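Local coordinates for WbbM protein (Klebsiella pneumoniae, PDB 6U4B) that acts as a trimeric, bifunctional O-antigen polymerase, with two glycosyltransferase activities in one chain, at least one of them probably dependent on a bound metal ion, at residues V304-D309 against Y333-L338; K401-D406 against A474-F479; L419-G424 against T519-E524; V428-D433 against E470-G475. All blocks are in the same frame, centred on the assembly; numbering follows the deposited sequence.

Interaction 1: residues V304-D309 against Y333-L338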
loop_
_atom_site.group_PDB
_atom_site.type_symbol
_atom_site.label_atom_id
_atom_site.label_comp_id
_atom_site.label_asym_id
_atom_site.label_seq_id
_atom_site.Cartn_x
_atom_site.Cartn_y
_atom_site.Cartn_z
ATOM N N VAL A 304 2.518 -4.396 -26.092
ATOM C CA VAL A 304 3.373 -3.331 -25.581
ATOM C C VAL A 304 4.796 -3.861 -25.509
ATOM O O VAL A 304 5.044 -4.909 -24.901
ATOM C CB VAL A 304 2.900 -2.836 -24.203
ATOM C CG1 VAL A 304 3.830 -1.753 -23.682
ATOM C CG2 VAL A 304 1.466 -2.333 -24.289
ATOM N N VAL A 305 5.729 -3.138 -26.122
ATOM C CA VAL A 305 7.118 -3.566 -26.214
ATOM C C VAL A 305 7.991 -2.569 -25.467
ATOM O O VAL A 305 7.929 -1.361 -25.727
ATOM C CB VAL A 305 7.568 -3.710 -27.678
ATOM C CG1 VAL A 305 9.039 -4.090 -27.741
ATOM C CG2 VAL A 305 6.721 -4.754 -28.366
ATOM N N ILE A 306 8.797 -3.082 -24.542
ATOM C CA ILE A 306 9.709 -2.284 -23.735
ATOM C C ILE A 306 11.092 -2.915 -23.821
ATOM O O ILE A 306 11.230 -4.127 -24.004
ATOM C CB ILE A 306 9.242 -2.193 -22.264
ATOM C CG1 ILE A 306 7.728 -1.986 -22.190
ATOM C CG2 ILE A 306 9.958 -1.064 -21.545
ATOM C CD1 ILE A 306 7.148 -2.198 -20.806
ATOM N N SER A 307 12.121 -2.083 -23.682
ATOM C CA SER A 307 13.499 -2.547 -23.754
ATOM C C SER A 307 14.313 -1.880 -22.657
ATOM O O SER A 307 14.314 -0.650 -22.547
ATOM C CB SER A 307 14.107 -2.247 -25.131
ATOM O OG SER A 307 15.487 -2.557 -25.168
ATOM N N PHE A 308 14.997 -2.687 -21.849
ATOM C CA PHE A 308 15.892 -2.142 -20.837
ATOM C C PHE A 308 16.843 -3.228 -20.358
ATOM O O PHE A 308 16.611 -4.424 -20.560
ATOM C CB PHE A 308 15.121 -1.538 -19.651
ATOM C CG PHE A 308 14.112 -2.470 -19.029
ATOM C CD1 PHE A 308 12.770 -2.384 -19.367
ATOM C CD2 PHE A 308 14.500 -3.412 -18.087
ATOM C CE1 PHE A 308 11.837 -3.226 -18.787
ATOM C CE2 PHE A 308 13.573 -4.260 -17.506
ATOM C CZ PHE A 308 12.238 -4.166 -17.856
ATOM N N ASP A 309 17.926 -2.788 -19.725
ATOM C CA ASP A 309 18.869 -3.671 -19.064
ATOM C C ASP A 309 18.534 -3.726 -17.575
ATOM O O ASP A 309 17.522 -3.181 -17.120
ATOM C CB ASP A 309 20.309 -3.212 -19.327
ATOM C CG ASP A 309 20.562 -1.773 -18.900
ATOM O OD1 ASP A 309 19.726 -1.196 -18.174
ATOM O OD2 ASP A 309 21.604 -1.211 -19.300
ATOM N N TYR A 333 -3.556 -7.261 -22.385
ATOM C CA TYR A 333 -2.311 -6.527 -22.570
ATOM C C TYR A 333 -1.160 -7.515 -22.672
ATOM O O TYR A 333 -0.891 -8.265 -21.727
ATOM C CB TYR A 333 -2.090 -5.529 -21.428
ATOM C CG TYR A 333 -3.127 -4.424 -21.402
ATOM C CD1 TYR A 333 -2.843 -3.164 -21.914
ATOM C CD2 TYR A 333 -4.396 -4.648 -20.877
ATOM C CE1 TYR A 333 -3.793 -2.155 -21.896
ATOM C CE2 TYR A 333 -5.350 -3.651 -20.860
ATOM C CZ TYR A 333 -5.044 -2.405 -21.368
ATOM O OH TYR A 333 -5.996 -1.411 -21.345
ATOM N N ASP A 334 -0.487 -7.508 -23.820
ATOM C CA ASP A 334 0.584 -8.441 -24.164
ATOM C C ASP A 334 1.897 -7.665 -24.092
ATOM O O ASP A 334 2.325 -7.049 -25.070
ATOM C CB ASP A 334 0.334 -9.034 -25.554
ATOM C CG ASP A 334 1.378 -10.067 -25.970
ATOM O OD1 ASP A 334 2.392 -10.253 -25.265
ATOM O OD2 ASP A 334 1.171 -10.701 -27.026
ATOM N N ILE A 335 2.533 -7.694 -22.925
ATOM C CA ILE A 335 3.756 -6.940 -22.681
ATOM C C ILE A 335 4.948 -7.851 -22.927
ATOM O O ILE A 335 5.014 -8.963 -22.388
ATOM C CB ILE A 335 3.787 -6.367 -21.254
ATOM C CG1 ILE A 335 2.514 -5.568 -20.966
ATOM C CG2 ILE A 335 5.015 -5.495 -21.068
ATOM C CD1 ILE A 335 2.490 -4.924 -19.594
ATOM N N VAL A 336 5.889 -7.386 -23.745
ATOM C CA VAL A 336 7.121 -8.115 -24.024
ATOM C C VAL A 336 8.291 -7.191 -23.731
ATOM O O VAL A 336 8.375 -6.093 -24.297
ATOM C CB VAL A 336 7.185 -8.622 -25.474
ATOM C CG1 VAL A 336 8.542 -9.249 -25.750
ATOM C CG2 VAL A 336 6.066 -9.619 -25.739
ATOM N N VAL A 337 9.192 -7.629 -22.858
ATOM C CA VAL A 337 10.384 -6.867 -22.508
ATOM C C VAL A 337 11.571 -7.445 -23.266
ATOM O O VAL A 337 11.923 -8.618 -23.085
ATOM C CB VAL A 337 10.638 -6.884 -20.994
ATOM C CG1 VAL A 337 12.028 -6.344 -20.689
ATOM C CG2 VAL A 337 9.570 -6.071 -20.264
ATOM N N LEU A 338 12.184 -6.627 -24.120
ATOM C CA LEU A 338 13.446 -6.982 -24.761
ATOM C C LEU A 338 14.551 -6.713 -23.751
ATOM O O LEU A 338 15.030 -5.584 -23.627
ATOM C CB LEU A 338 13.650 -6.177 -26.039
ATOM C CG LEU A 338 12.454 -6.170 -26.995
ATOM C CD1 LEU A 338 12.736 -5.301 -28.214
ATOM C CD2 LEU A 338 12.110 -7.587 -27.405
HETATM O O HOH W 1 17.617 -3.788 -23.879
#

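Interaction 2: residues K401-D406 against A474-F479. With MG (magnesium ion), chain C.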
loop_
_atom_site.group_PDB
_atom_site.type_symbol
_atom_site.label_atom_id
_atom_site.label_comp_id
_atom_site.label_asym_id
_atom_site.label_seq_id
_atom_site.Cartn_x
_atom_site.Cartn_y
_atom_site.Cartn_z
ATOM N N LYS A 401 -0.373 -4.659 -35.165
ATOM C CA LYS A 401 0.163 -3.409 -34.647
ATOM C C LYS A 401 0.745 -3.634 -33.258
ATOM O O LYS A 401 0.279 -4.486 -32.498
ATOM C CB LYS A 401 -0.901 -2.300 -34.603
ATOM C CG LYS A 401 -1.332 -1.817 -35.976
ATOM C CD LYS A 401 -2.112 -0.514 -35.906
ATOM C CE LYS A 401 -3.430 -0.686 -35.177
ATOM N NZ LYS A 401 -4.259 0.549 -35.257
ATOM N N VAL A 402 1.764 -2.843 -32.936
ATOM C CA VAL A 402 2.534 -2.971 -31.703
ATOM C C VAL A 402 2.899 -1.573 -31.212
ATOM O O VAL A 402 3.267 -0.702 -32.006
ATOM C CB VAL A 402 3.801 -3.824 -31.935
ATOM C CG1 VAL A 402 4.934 -3.376 -31.034
ATOM C CG2 VAL A 402 3.497 -5.302 -31.736
ATOM N N VAL A 403 2.796 -1.361 -29.901
ATOM C CA VAL A 403 3.130 -0.084 -29.279
ATOM C C VAL A 403 4.460 -0.229 -28.553
ATOM O O VAL A 403 4.567 -0.999 -27.590
ATOM C CB VAL A 403 2.032 0.384 -28.311
ATOM C CG1 VAL A 403 2.412 1.714 -27.684
ATOM C CG2 VAL A 403 0.699 0.485 -29.032
ATOM N N PHE A 404 5.475 0.500 -29.014
ATOM C CA PHE A 404 6.723 0.602 -28.268
ATOM C C PHE A 404 6.690 1.823 -27.362
ATOM O O PHE A 404 6.143 2.869 -27.724
ATOM C CB PHE A 404 7.939 0.697 -29.195
ATOM C CG PHE A 404 9.218 1.032 -28.466
ATOM C CD1 PHE A 404 10.015 0.023 -27.953
ATOM C CD2 PHE A 404 9.601 2.354 -28.261
ATOM C CE1 PHE A 404 11.173 0.320 -27.265
ATOM C CE2 PHE A 404 10.752 2.657 -27.563
ATOM C CZ PHE A 404 11.542 1.639 -27.071
ATOM N N ILE A 405 7.309 1.694 -26.191
ATOM C CA ILE A 405 7.412 2.816 -25.264
ATOM C C ILE A 405 8.751 2.733 -24.543
ATOM O O ILE A 405 9.191 1.650 -24.145
ATOM C CB ILE A 405 6.218 2.840 -24.281
ATOM C CG1 ILE A 405 6.296 4.055 -23.350
ATOM C CG2 ILE A 405 6.125 1.536 -23.488
ATOM C CD1 ILE A 405 5.052 4.246 -22.504
ATOM N N ASP A 406 9.404 3.885 -24.398
ATOM C CA ASP A 406 10.647 3.964 -23.639
ATOM C C ASP A 406 10.445 3.471 -22.208
ATOM O O ASP A 406 9.360 3.592 -21.629
ATOM C CB ASP A 406 11.164 5.404 -23.614
ATOM C CG ASP A 406 12.139 5.699 -24.735
ATOM O OD1 ASP A 406 12.277 4.862 -25.654
ATOM O OD2 ASP A 406 12.777 6.773 -24.690
ATOM N N ALA A 474 11.035 9.177 -30.619
ATOM C CA ALA A 474 10.975 7.719 -30.624
ATOM C C ALA A 474 10.630 7.121 -29.263
ATOM O O ALA A 474 10.691 5.896 -29.110
ATOM C CB ALA A 474 12.305 7.138 -31.113
ATOM N N GLY A 475 10.271 7.948 -28.280
ATOM C CA GLY A 475 9.963 7.441 -26.953
ATOM C C GLY A 475 8.654 6.686 -26.865
ATOM O O GLY A 475 8.439 5.952 -25.896
ATOM N N ILE A 476 7.769 6.863 -27.844
ATOM C CA ILE A 476 6.544 6.076 -27.927
ATOM C C ILE A 476 6.143 5.987 -29.395
ATOM O O ILE A 476 6.010 7.005 -30.083
ATOM C CB ILE A 476 5.430 6.666 -27.034
ATOM C CG1 ILE A 476 4.247 5.700 -26.917
ATOM C CG2 ILE A 476 4.969 8.044 -27.508
ATOM C CD1 ILE A 476 3.282 6.070 -25.792
ATOM N N ILE A 477 6.007 4.764 -29.904
ATOM C CA ILE A 477 5.775 4.531 -31.324
ATOM C C ILE A 477 4.752 3.416 -31.482
ATOM O O ILE A 477 4.917 2.333 -30.912
ATOM C CB ILE A 477 7.070 4.150 -32.071
ATOM C CG1 ILE A 477 8.180 5.174 -31.828
ATOM C CG2 ILE A 477 6.797 4.018 -33.558
ATOM C CD1 ILE A 477 9.524 4.756 -32.387
ATOM N N VAL A 478 3.713 3.668 -32.270
ATOM C CA VAL A 478 2.800 2.617 -32.700
ATOM C C VAL A 478 3.319 2.082 -34.028
ATOM O O VAL A 478 3.264 2.770 -35.051
ATOM C CB VAL A 478 1.361 3.124 -32.832
ATOM C CG1 VAL A 478 0.440 1.973 -33.215
ATOM C CG2 VAL A 478 0.906 3.772 -31.532
ATOM N N PHE A 479 3.832 0.858 -34.012
ATOM C CA PHE A 479 4.336 0.232 -35.223
ATOM C C PHE A 479 3.186 -0.377 -36.013
ATOM O O PHE A 479 2.406 -1.171 -35.477
ATOM C CB PHE A 479 5.367 -0.845 -34.884
ATOM C CG PHE A 479 6.720 -0.302 -34.522
ATOM C CD1 PHE A 479 6.947 0.267 -33.281
ATOM C CD2 PHE A 479 7.769 -0.373 -35.422
ATOM C CE1 PHE A 479 8.193 0.762 -32.949
ATOM C CE2 PHE A 479 9.016 0.119 -35.095
ATOM C CZ PHE A 479 9.230 0.687 -33.858
HETATM MG MG MG C . 13.442 7.929 -23.010
#

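Interaction 3: residues L419-G424 against T519-E524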
loop_
_atom_site.group_PDB
_atom_site.type_symbol
_atom_site.label_atom_id
_atom_site.label_comp_id
_atom_site.label_asym_id
_atom_site.label_seq_id
_atom_site.Cartn_x
_atom_site.Cartn_y
_atom_site.Cartn_z
ATOM N N LEU A 419 -3.931 2.085 -30.017
ATOM C CA LEU A 419 -4.259 1.110 -31.048
ATOM C C LEU A 419 -5.496 1.499 -31.846
ATOM O O LEU A 419 -5.686 0.986 -32.954
ATOM C CB LEU A 419 -4.467 -0.272 -30.427
ATOM C CG LEU A 419 -3.234 -1.021 -29.920
ATOM C CD1 LEU A 419 -3.597 -2.450 -29.556
ATOM C CD2 LEU A 419 -2.130 -0.995 -30.963
ATOM N N ASP A 420 -6.339 2.380 -31.311
ATOM C CA ASP A 420 -7.549 2.803 -32.003
ATOM C C ASP A 420 -7.316 3.961 -32.964
ATOM O O ASP A 420 -8.224 4.297 -33.732
ATOM C CB ASP A 420 -8.631 3.197 -30.991
ATOM C CG ASP A 420 -9.078 2.032 -30.132
ATOM O OD1 ASP A 420 -9.030 0.883 -30.618
ATOM O OD2 ASP A 420 -9.477 2.266 -28.971
ATOM N N VAL A 421 -6.139 4.573 -32.941
ATOM C CA VAL A 421 -5.864 5.701 -33.838
ATOM C C VAL A 421 -5.786 5.192 -35.274
ATOM O O VAL A 421 -5.036 4.237 -35.549
ATOM C CB VAL A 421 -4.566 6.401 -33.431
ATOM C CG1 VAL A 421 -4.201 7.473 -34.447
ATOM C CG2 VAL A 421 -4.702 7.005 -32.042
ATOM N N PRO A 422 -6.532 5.776 -36.212
ATOM C CA PRO A 422 -6.454 5.324 -37.609
ATOM C C PRO A 422 -5.073 5.597 -38.193
ATOM O O PRO A 422 -4.590 6.731 -38.175
ATOM C CB PRO A 422 -7.538 6.149 -38.316
ATOM C CG PRO A 422 -8.435 6.646 -37.213
ATOM C CD PRO A 422 -7.540 6.834 -36.027
ATOM N N LEU A 423 -4.441 4.541 -38.715
ATOM C CA LEU A 423 -3.097 4.642 -39.266
ATOM C C LEU A 423 -3.042 4.624 -40.786
ATOM O O LEU A 423 -2.052 5.098 -41.350
ATOM C CB LEU A 423 -2.212 3.504 -38.734
ATOM C CG LEU A 423 -1.162 3.864 -37.676
ATOM C CD1 LEU A 423 -1.799 4.622 -36.529
ATOM C CD2 LEU A 423 -0.467 2.606 -37.175
ATOM N N GLY A 424 -4.063 4.100 -41.460
ATOM C CA GLY A 424 -3.971 3.954 -42.903
ATOM C C GLY A 424 -2.837 3.020 -43.267
ATOM O O GLY A 424 -2.623 1.984 -42.627
ATOM N N THR A 519 1.860 9.015 -38.762
ATOM C CA THR A 519 0.710 9.638 -38.119
ATOM C C THR A 519 1.191 10.327 -36.848
ATOM O O THR A 519 1.923 9.730 -36.056
ATOM C CB THR A 519 -0.365 8.603 -37.787
ATOM O OG1 THR A 519 -0.956 8.121 -39.000
ATOM C CG2 THR A 519 -1.447 9.214 -36.908
ATOM N N PHE A 520 0.801 11.583 -36.663
ATOM C CA PHE A 520 1.304 12.375 -35.548
ATOM C C PHE A 520 0.339 12.288 -34.372
ATOM O O PHE A 520 -0.837 12.645 -34.496
ATOM C CB PHE A 520 1.543 13.821 -35.978
ATOM C CG PHE A 520 2.655 13.961 -36.975
ATOM C CD1 PHE A 520 3.974 13.798 -36.582
ATOM C CD2 PHE A 520 2.385 14.228 -38.307
ATOM C CE1 PHE A 520 5.005 13.913 -37.494
ATOM C CE2 PHE A 520 3.413 14.347 -39.227
ATOM C CZ PHE A 520 4.726 14.189 -38.819
ATOM N N LEU A 521 0.839 11.790 -33.244
ATOM C CA LEU A 521 0.070 11.676 -32.019
ATOM C C LEU A 521 0.117 12.989 -31.240
ATOM O O LEU A 521 1.110 13.722 -31.301
ATOM C CB LEU A 521 0.616 10.545 -31.153
ATOM C CG LEU A 521 0.523 9.146 -31.759
ATOM C CD1 LEU A 521 1.181 8.111 -30.854
ATOM C CD2 LEU A 521 -0.930 8.786 -32.027
ATOM N N PRO A 522 -0.948 13.315 -30.511
ATOM C CA PRO A 522 -0.944 14.555 -29.728
ATOM C C PRO A 522 0.143 14.540 -28.663
ATOM O O PRO A 522 0.564 13.485 -28.181
ATOM C CB PRO A 522 -2.346 14.594 -29.107
ATOM C CG PRO A 522 -2.857 13.192 -29.196
ATOM C CD PRO A 522 -2.232 12.603 -30.424
ATOM N N LEU A 523 0.599 15.741 -28.301
ATOM C CA LEU A 523 1.741 15.886 -27.406
ATOM C C LEU A 523 1.474 15.309 -26.019
ATOM O O LEU A 523 2.427 15.043 -25.279
ATOM C CB LEU A 523 2.123 17.366 -27.308
ATOM C CG LEU A 523 3.401 17.768 -26.572
ATOM C CD1 LEU A 523 4.598 16.969 -27.060
ATOM C CD2 LEU A 523 3.637 19.253 -26.763
ATOM N N GLU A 524 0.204 15.103 -25.655
ATOM C CA GLU A 524 -0.120 14.527 -24.354
ATOM C C GLU A 524 0.442 13.120 -24.183
ATOM O O GLU A 524 0.549 12.642 -23.049
ATOM C CB GLU A 524 -1.639 14.495 -24.147
ATOM C CG GLU A 524 -2.297 15.857 -23.962
ATOM C CD GLU A 524 -2.382 16.661 -25.248
ATOM O OE1 GLU A 524 -2.169 17.892 -25.196
ATOM O OE2 GLU A 524 -2.662 16.062 -26.307
#

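Interaction 4: residues V428-D433 against E470-G475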
loop_
_atom_site.group_PDB
_atom_site.type_symbol
_atom_site.label_atom_id
_atom_site.label_comp_id
_atom_site.label_asym_id
_atom_site.label_seq_id
_atom_site.Cartn_x
_atom_site.Cartn_y
_atom_site.Cartn_z
ATOM N N VAL A 428 4.174 4.267 -39.011
ATOM C CA VAL A 428 4.188 4.456 -37.566
ATOM C C VAL A 428 3.257 5.595 -37.178
ATOM O O VAL A 428 2.849 6.416 -38.005
ATOM C CB VAL A 428 5.603 4.757 -37.016
ATOM C CG1 VAL A 428 6.513 3.545 -37.137
ATOM C CG2 VAL A 428 6.202 5.967 -37.727
ATOM N N ALA A 429 2.924 5.624 -35.889
ATOM C CA ALA A 429 2.320 6.777 -35.242
ATOM C C ALA A 429 3.229 7.189 -34.096
ATOM O O ALA A 429 3.692 6.332 -33.335
ATOM C CB ALA A 429 0.910 6.468 -34.735
ATOM N N ALA A 430 3.496 8.488 -33.983
ATOM C CA ALA A 430 4.452 8.976 -32.998
ATOM C C ALA A 430 4.163 10.441 -32.709
ATOM O O ALA A 430 3.364 11.085 -33.392
ATOM C CB ALA A 430 5.896 8.783 -33.476
ATOM N N VAL A 431 4.838 10.962 -31.688
ATOM C CA VAL A 431 4.668 12.342 -31.251
ATOM C C VAL A 431 5.767 13.192 -31.869
ATOM O O VAL A 431 6.944 12.805 -31.857
ATOM C CB VAL A 431 4.686 12.447 -29.717
ATOM C CG1 VAL A 431 4.469 13.890 -29.286
ATOM C CG2 VAL A 431 3.627 11.536 -29.116
ATOM N N LYS A 432 5.381 14.345 -32.414
ATOM C CA LYS A 432 6.344 15.289 -32.960
ATOM C C LYS A 432 7.348 15.706 -31.893
ATOM O O LYS A 432 6.981 16.021 -30.759
ATOM C CB LYS A 432 5.610 16.511 -33.515
ATOM C CG LYS A 432 6.487 17.524 -34.227
ATOM C CD LYS A 432 5.755 18.854 -34.344
ATOM C CE LYS A 432 6.537 19.864 -35.161
ATOM N NZ LYS A 432 7.966 19.939 -34.748
ATOM N N ASP A 433 8.626 15.699 -32.262
ATOM C CA ASP A 433 9.719 15.970 -31.329
ATOM C C ASP A 433 9.904 17.482 -31.224
ATOM O O ASP A 433 10.483 18.112 -32.113
ATOM C CB ASP A 433 10.995 15.278 -31.801
ATOM C CG ASP A 433 12.097 15.279 -30.752
ATOM O OD1 ASP A 433 12.065 16.122 -29.830
ATOM O OD2 ASP A 433 13.008 14.430 -30.861
ATOM N N GLU A 470 8.701 17.651 -39.418
ATOM C CA GLU A 470 7.974 16.409 -39.182
ATOM C C GLU A 470 8.791 15.387 -38.401
ATOM O O GLU A 470 8.393 14.220 -38.318
ATOM C CB GLU A 470 7.508 15.813 -40.513
ATOM C CG GLU A 470 6.389 16.611 -41.173
ATOM C CD GLU A 470 6.047 16.101 -42.558
ATOM O OE1 GLU A 470 6.672 15.114 -42.996
ATOM O OE2 GLU A 470 5.156 16.689 -43.209
ATOM N N TYR A 471 9.914 15.802 -37.824
ATOM C CA TYR A 471 10.741 14.909 -37.026
ATOM C C TYR A 471 9.981 14.469 -35.779
ATOM O O TYR A 471 9.494 15.305 -35.012
ATOM C CB TYR A 471 12.037 15.618 -36.643
ATOM C CG TYR A 471 13.101 14.730 -36.044
ATOM C CD1 TYR A 471 13.108 14.435 -34.685
ATOM C CD2 TYR A 471 14.113 14.199 -36.836
ATOM C CE1 TYR A 471 14.087 13.633 -34.134
ATOM C CE2 TYR A 471 15.094 13.395 -36.298
ATOM C CZ TYR A 471 15.079 13.115 -34.947
ATOM O OH TYR A 471 16.059 12.313 -34.411
ATOM N N PHE A 472 9.876 13.157 -35.575
ATOM C CA PHE A 472 9.099 12.601 -34.477
ATOM C C PHE A 472 10.012 11.998 -33.416
ATOM O O PHE A 472 11.122 11.544 -33.709
ATOM C CB PHE A 472 8.113 11.533 -34.975
ATOM C CG PHE A 472 8.773 10.289 -35.515
ATOM C CD1 PHE A 472 9.146 9.256 -34.666
ATOM C CD2 PHE A 472 9.002 10.144 -36.874
ATOM C CE1 PHE A 472 9.748 8.114 -35.158
ATOM C CE2 PHE A 472 9.600 9.003 -37.372
ATOM C CZ PHE A 472 9.974 7.988 -36.514
ATOM N N GLN A 473 9.518 11.981 -32.181
ATOM C CA GLN A 473 10.254 11.434 -31.052
ATOM C C GLN A 473 9.987 9.937 -30.930
ATOM O O GLN A 473 8.854 9.480 -31.112
ATOM C CB GLN A 473 9.859 12.158 -29.764
ATOM C CG GLN A 473 11.013 12.405 -28.812
ATOM C CD GLN A 473 11.335 11.199 -27.958
ATOM O OE1 GLN A 473 10.436 10.533 -27.442
ATOM N NE2 GLN A 473 12.621 10.908 -27.804
ATOM N N ALA A 474 11.035 9.177 -30.619
ATOM C CA ALA A 474 10.975 7.719 -30.624
ATOM C C ALA A 474 10.630 7.121 -29.263
ATOM O O ALA A 474 10.691 5.896 -29.110
ATOM C CB ALA A 474 12.305 7.138 -31.113
ATOM N N GLY A 475 10.271 7.948 -28.280
ATOM C CA GLY A 475 9.963 7.441 -26.953
ATOM C C GLY A 475 8.654 6.686 -26.865
ATOM O O GLY A 475 8.439 5.952 -25.896
HETATM O O HOH W 2 6.621 9.688 -29.784
HETATM O O HOH W 3 9.999 18.017 -34.634
#

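Interaction 1: residues V304-D309 against Y333-L338
F308 lays one face of its ring over V337. The methyl CG1 of V337 is 3.6 Å from F308 CZ and makes a CH-pi contact with the ring. F308 CG stands between the backbone N and the carbonyl carbon (chi1 53°). This turns the ring back along its own strand, where I306 CG2 lies in plane at the ring edge. On the same face of the sheet, I306 CD1 meets I335 CG2 at 3.9 Å. Helix 313-325 packs on this face, against V304, I306 and F308. The other face carries V305, S307, V336 and L338. Here V305 CG1 touches L338 CD1, also at 3.9 Å. L338 CG lies beside its backbone N (chi1 -49°), and from there the chain runs on extended, across V305 at a slant. The two strands are parallel and belong to one beta-alpha-beta unit. Their backbones are joined by four sound hydrogen bonds, from V304 N to D334 O (2.8 Å) through to L338 N to I306 O (2.7 Å). The next, F308 N to L338 O, is weak at 3.4 Å. At this end a water lies 2.8 Å from S307 OG and donates to L338 O. The chemistry is therefore apolar on both faces along most of the pair, with backbone bonds holding the register. The one weak bond lies at the S307 end, where that water joins the two strands.

Interaction 2: residues K401-D406 against A474-F479
F404 and F479 put their side chains on the same face of an antiparallel strand pair that ends at a metal site. The arrangement is consistent with the DxD motif of a GT-A type glycosyltransferase, as expected for family 8. The edge of the F479 ring meets F404. With chi1 at -77° the F479 ring swings to bring CE1 to 3.8 Å from F404 CB. F479 CB itself is 3.6 Å from V402 O. The F404 ring leads the other way, toward the corner at 474-476. With CG anti to the backbone N (chi1 170°), its edge reaches A474 O, 3.6 Å from F404 CE2. Helix 392-395 lies against both phenylalanines through I392. On the opposite face V403 crosses V478, while I405 and I476 run side by side, with their CD1 atoms 4.2 Å apart. G475 is the third residue with much buried surface. It has no side chain, and its backbone packs against the D406 carboxylate. The CA of G475 is 3.6 Å from D406 CG, and D406 N donates to G475 O at 2.7 Å. This bond closes the ladder just where the carboxylate turns to the metal. D408 and H560 complete the protein ligands of the magnesium ion. The two oxygens of D406 have different partners: OD1 forms a salt bridge with R389, and OD2 binds the magnesium ion at 2.1 Å.

Interaction 3: residues L419-G424 against T519-E524
T519 OG1 is held by a hydrogen bond from N426 ND2, and it faces the loop 419-424 without bonding to it. The carbonyl O atoms of P422 and L423 are each 4.0 Å from T519 OG1. The contact is loop-on-strand packing at one margin of the mixed sheet of the family 8 domain. Strand 518-521 runs parallel to strand 428-432, which gives it its backbone bonds through V428 and A430. The loop adds no backbone bonds to strand 518-521. The nearest CA atoms, those of L423 and T519, are 6.4 Å apart, too far for a ladder. No hydrogen bond of any kind crosses between the two segments. What joins them is a small set of branched side chains. T519 and V421 each start toward the other segment. At T519 a chi1 of -69° sets CG2 anti to the backbone N and facing V421. T519 CG2 and V421 CG1 meet at 4.1 Å as the side chains slide past each other in opposite directions. Of the L423 side chain, CD1 is the part that turns to T519, 4.4 Å from T519 OG1. The touch is light, with 156 Å² buried in all, and T519 has the largest share. V421 uses both of its methyls, and the second one serves L521. L521 starts off to one side of the loop, but its extended chain (chi2 176°) carries its end to V421. The two side chains cross there, with V421 CG2 4.2 Å from L521 CD2.

Interaction 4: residues V428-D433 against E470-G475
A430 CB comes up obliquely to the F472 ring, 3.5 Å from CD1. A chi1 of 67° tucks the F472 ring in over its own backbone, near V428. Next to it lies the other close part. Q473 N donates to V431 O at 2.7 Å, almost straight, and D433 N donates to a lone pair of Y471 O at 2.9 Å. The D433 carboxylate runs alongside the Y471 side chain, with D433 OD2 3.5 Å from Y471 CE1 at the ring edge. The same OD2 of D433 is 3.5 Å from Q473 CG. D433 OD1 has another task: it N-caps helix 434-441 by accepting from M436 N. On the looser side two waters join the backbones. One bridges V431 N and Q473 O. The other is held by K432 NZ, D433 O and Y471 O on the more exposed side, where K432 also forms a salt bridge with E437. Beyond the strands, Q473 OE1 accepts from G475 N at 2.7 Å, from above the amide plane. This is a short, water-interrupted antiparallel pair leading into the metal site of a domain consistent with the GT-A type, with the Q473 side chain about 6 Å from the magnesium ion.

Overall arrangement
All four contacts reach one mixed sheet of the family 8 domain. Interaction 1 comes first along the chain. Its strand 302-309 pairs with strand 402-405 of interaction 2, and the centres of the two contacts are about 10 Å apart. Strand 477-479 lies next to strand 428-432 of interaction 4, which in turn lies beside strand 518-521 of interaction 3. Interactions 2 and 4 share A474 and G475, at the corner between their strands. Interaction 3 brackets interaction 4 along the chain, and its segments alternate with those of interaction 2. Interactions 1 and 3 are the farthest apart, about 20 Å between centres. Interaction 2 supplies D406 to the magnesium ion, and interaction 4 brings Q473 near it.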